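Local coordinates for flavodoxin (Lactobacillus reuteri, PDB 5VEG), which binds flavin mononucleotide and probably serves as a low-potential electron donor to redox enzymes, in association with a propanediol-utilization bacterial microcompartment, at residues 131-136 with 148-153. Sequence-based numbering, arbitrary orientation.
Sequences TVDHFD and AEKVKI
The carboxylate of D133 is shared by two lysines from the edge strand of the sheet, each salt-bridged to its own oxygen. K150 NZ donates to D133 OD1 at 2.8 Å on the anti side, 22° out of the carboxylate plane, whereas K152 NZ reaches D133 OD2 at 2.9 Å on the syn side, 28° out of plane. The lysines arrive by different routes. K152 runs extended beyond CG, and its NZ is also hydrogen-bonded to F128 O; K150 bends about its CG–CD bond (chi3 95°), and its ammonium also donates to a water that bridges to D133 O, giving it a second link to the same residue of helix 130-141. Beneath this polar layer V132, whose CB points toward the strand, has CG1 anti to the backbone N, where it lies 3.8 Å from K150 CB and also touches CD of that lysine; V132 further packs on V116 of the adjacent strand 113-120. D136, one turn on, has OD2 4.0 Å from K150 CE without bonding its ammonium: OD1 is taken by K140 and Y114, and a water links OD2 to A148 O. The helix and strand 151-153 run nearly antiparallel, with axes 9.5 Å apart, as expected for the second half of the beta-alpha-beta unit 113-120, 130-141, 145-154 of the flavodoxin fold. An asparagine at D133 removes the negative charge both ammoniums share, and would probably leave K150 and K152 poorly compensated and the helix less firmly tied to the strand. With one anion facing two cations, the cluster probably carries excess positive charge, while the aliphatic parts of K150 extend the hydrophobic packing from V132 out to the ammonium groups.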
ATOM      1  N   THR A 131       8.011   7.355   0.369  1.00 24.46           N
ATOM      2  CA  THR A 131       7.190   6.693   1.378  1.00 23.87           C
ATOM      3  C   THR A 131       6.894   5.250   0.985  1.00 30.51           C
ATOM      4  O   THR A 131       6.807   4.369   1.855  1.00 27.91           O
ATOM      5  CB  THR A 131       5.908   7.495   1.594  1.00 26.06           C
ATOM      6  OG1 THR A 131       6.249   8.770   2.155  1.00 28.19           O
ATOM      7  CG2 THR A 131       4.927   6.770   2.529  1.00 25.13           C
ATOM      8  N   VAL A 132       6.748   4.993  -0.316  1.00 23.39           N
ATOM      9  CA  VAL A 132       6.563   3.631  -0.798  1.00 28.08           C
ATOM     10  C   VAL A 132       7.752   2.768  -0.413  1.00 28.19           C
ATOM     11  O   VAL A 132       7.588   1.638   0.067  1.00 28.91           O
ATOM     12  CB  VAL A 132       6.326   3.644  -2.322  1.00 28.92           C
ATOM     13  CG1 VAL A 132       6.246   2.231  -2.869  1.00 24.60           C
ATOM     14  CG2 VAL A 132       5.052   4.430  -2.636  1.00 20.99           C
ATOM     15  N   ASP A 133       8.969   3.300  -0.582  1.00 24.91           N
ATOM     16  CA  ASP A 133      10.170   2.562  -0.206  1.00 25.05           C
ATOM     17  C   ASP A 133      10.220   2.309   1.293  1.00 27.26           C
ATOM     18  O   ASP A 133      10.631   1.226   1.731  1.00 29.69           O
ATOM     19  CB  ASP A 133      11.424   3.322  -0.633  1.00 28.00           C
ATOM     20  CG  ASP A 133      11.506   3.520  -2.128  1.00 36.42           C
ATOM     21  OD1 ASP A 133      11.179   2.561  -2.857  1.00 32.06           O
ATOM     22  OD2 ASP A 133      11.895   4.630  -2.569  1.00 34.03           O
ATOM     23  N   HIS A 134       9.812   3.295   2.101  1.00 24.13           N
ATOM     24  CA  HIS A 134       9.815   3.096   3.552  1.00 24.82           C
ATOM     25  C   HIS A 134       8.837   2.001   3.968  1.00 25.57           C
ATOM     26  O   HIS A 134       9.166   1.151   4.804  1.00 29.11           O
ATOM     27  CB  HIS A 134       9.487   4.404   4.271  1.00 26.08           C
ATOM     28  CG  HIS A 134      10.632   5.361   4.288  1.00 36.03           C
ATOM     29  ND1 HIS A 134      10.504   6.683   3.917  1.00 34.19           N
ATOM     30  CD2 HIS A 134      11.936   5.178   4.599  1.00 32.20           C
ATOM     31  CE1 HIS A 134      11.678   7.278   4.023  1.00 35.70           C
ATOM     32  NE2 HIS A 134      12.560   6.388   4.443  1.00 32.43           N
ATOM     33  N   PHE A 135       7.618   2.015   3.420  1.00 26.28           N
ATOM     34  CA  PHE A 135       6.653   1.001   3.839  1.00 25.49           C
ATOM     35  C   PHE A 135       7.037  -0.379   3.338  1.00 30.62           C
ATOM     36  O   PHE A 135       6.801  -1.378   4.033  1.00 25.41           O
ATOM     37  CB  PHE A 135       5.241   1.366   3.390  1.00 24.45           C
ATOM     38  CG  PHE A 135       4.510   2.222   4.388  1.00 30.30           C
ATOM     39  CD1 PHE A 135       3.907   1.646   5.509  1.00 24.28           C
ATOM     40  CD2 PHE A 135       4.462   3.599   4.236  1.00 26.51           C
ATOM     41  CE1 PHE A 135       3.250   2.423   6.436  1.00 28.23           C
ATOM     42  CE2 PHE A 135       3.804   4.394   5.165  1.00 26.88           C
ATOM     43  CZ  PHE A 135       3.197   3.807   6.268  1.00 30.33           C
ATOM     44  N   ASP A 136       7.632  -0.456   2.145  1.00 26.74           N
ATOM     45  CA  ASP A 136       8.114  -1.741   1.659  1.00 26.42           C
ATOM     46  C   ASP A 136       9.199  -2.295   2.576  1.00 33.84           C
ATOM     47  O   ASP A 136       9.184  -3.482   2.935  1.00 32.63           O
ATOM     48  CB  ASP A 136       8.633  -1.612   0.227  1.00 29.59           C
ATOM     49  CG  ASP A 136       8.746  -2.958  -0.462  1.00 35.38           C
ATOM     50  OD1 ASP A 136       9.654  -3.717  -0.096  1.00 39.81           O
ATOM     51  OD2 ASP A 136       7.912  -3.266  -1.340  1.00 40.73           O
ATOM     52  N   ALA A 148       4.135  -8.458  -4.812  1.00 27.97           N
ATOM     53  CA  ALA A 148       4.204  -7.741  -6.087  1.00 34.79           C
ATOM     54  C   ALA A 148       5.214  -6.601  -5.994  1.00 26.31           C
ATOM     55  O   ALA A 148       5.445  -6.046  -4.919  1.00 26.87           O
ATOM     56  CB  ALA A 148       2.834  -7.187  -6.500  1.00 29.50           C
ATOM     57  N   GLU A 149       5.820  -6.275  -7.134  1.00 20.16           N
ATOM     58  CA  GLU A 149       6.728  -5.136  -7.200  1.00 31.09           C
ATOM     59  C   GLU A 149       5.995  -3.860  -6.811  1.00 26.07           C
ATOM     60  O   GLU A 149       4.875  -3.621  -7.273  1.00 27.05           O
ATOM     61  CB  GLU A 149       7.296  -5.009  -8.613  1.00 26.15           C
ATOM     62  CG  GLU A 149       8.098  -3.753  -8.881  1.00 29.19           C
ATOM     63  CD  GLU A 149       8.563  -3.676 -10.317  1.00 37.31           C
ATOM     64  OE1 GLU A 149       8.447  -2.579 -10.927  1.00 33.22           O
ATOM     65  OE2 GLU A 149       9.035  -4.725 -10.830  1.00 32.83           O
ATOM     66  N   LYS A 150       6.635  -3.039  -5.972  1.00 23.12           N
ATOM     67  CA  LYS A 150       6.029  -1.794  -5.524  1.00 24.75           C
ATOM     68  C   LYS A 150       5.688  -0.907  -6.719  1.00 29.54           C
ATOM     69  O   LYS A 150       6.370  -0.927  -7.751  1.00 29.60           O
ATOM     70  CB  LYS A 150       6.963  -1.061  -4.547  1.00 24.31           C
ATOM     71  CG  LYS A 150       8.243  -0.535  -5.161  1.00 28.13           C
ATOM     72  CD  LYS A 150       9.182   0.038  -4.109  1.00 33.62           C
ATOM     73  CE  LYS A 150      10.208  -0.982  -3.641  1.00 30.88           C
ATOM     74  NZ  LYS A 150      11.344  -0.268  -3.006  1.00 41.47           N
ATOM     75  N   VAL A 151       4.606  -0.133  -6.592  1.00 25.47           N
ATOM     76  CA  VAL A 151       4.110   0.673  -7.708  1.00 25.32           C
ATOM     77  C   VAL A 151       4.217   2.152  -7.343  1.00 25.86           C
ATOM     78  O   VAL A 151       3.626   2.608  -6.356  1.00 25.67           O
ATOM     79  CB  VAL A 151       2.676   0.296  -8.105  1.00 30.50           C
ATOM     80  CG1 VAL A 151       2.180   1.211  -9.206  1.00 28.25           C
ATOM     81  CG2 VAL A 151       2.630  -1.150  -8.586  1.00 29.45           C
ATOM     82  N   LYS A 152       4.935   2.906  -8.169  1.00 27.95           N
ATOM     83  CA  LYS A 152       5.207   4.321  -7.947  1.00 25.73           C
ATOM     84  C   LYS A 152       4.536   5.114  -9.059  1.00 29.77           C
ATOM     85  O   LYS A 152       4.926   5.014 -10.227  1.00 27.44           O
ATOM     86  CB  LYS A 152       6.709   4.586  -7.911  1.00 27.01           C
ATOM     87  CG  LYS A 152       7.396   4.101  -6.643  1.00 31.12           C
ATOM     88  CD  LYS A 152       8.808   4.672  -6.594  1.00 35.86           C
ATOM     89  CE  LYS A 152       9.454   4.501  -5.233  1.00 37.89           C
ATOM     90  NZ  LYS A 152      10.693   5.333  -5.134  1.00 32.73           N
ATOM     91  N   ILE A 153       3.537   5.899  -8.697  1.00 28.68           N
ATOM     92  CA  ILE A 153       2.711   6.609  -9.661  1.00 29.04           C
ATOM     93  C   ILE A 153       3.047   8.093  -9.603  1.00 28.03           C
ATOM     94  O   ILE A 153       3.313   8.644  -8.524  1.00 25.29           O
ATOM     95  CB  ILE A 153       1.222   6.343  -9.378  1.00 28.80           C
ATOM     96  CG1 ILE A 153       0.884   4.909  -9.800  1.00 30.28           C
ATOM     97  CG2 ILE A 153       0.323   7.358 -10.093  1.00 30.57           C
ATOM     98  CD1 ILE A 153      -0.264   4.296  -9.025  1.00 35.27           C
TER
HETATM   99  O   HOH W   1      12.060  -0.294  -0.250  1.00 34.73           O
HETATM  100  O   HOH W   2       5.216  -3.862  -2.968  1.00 28.45           O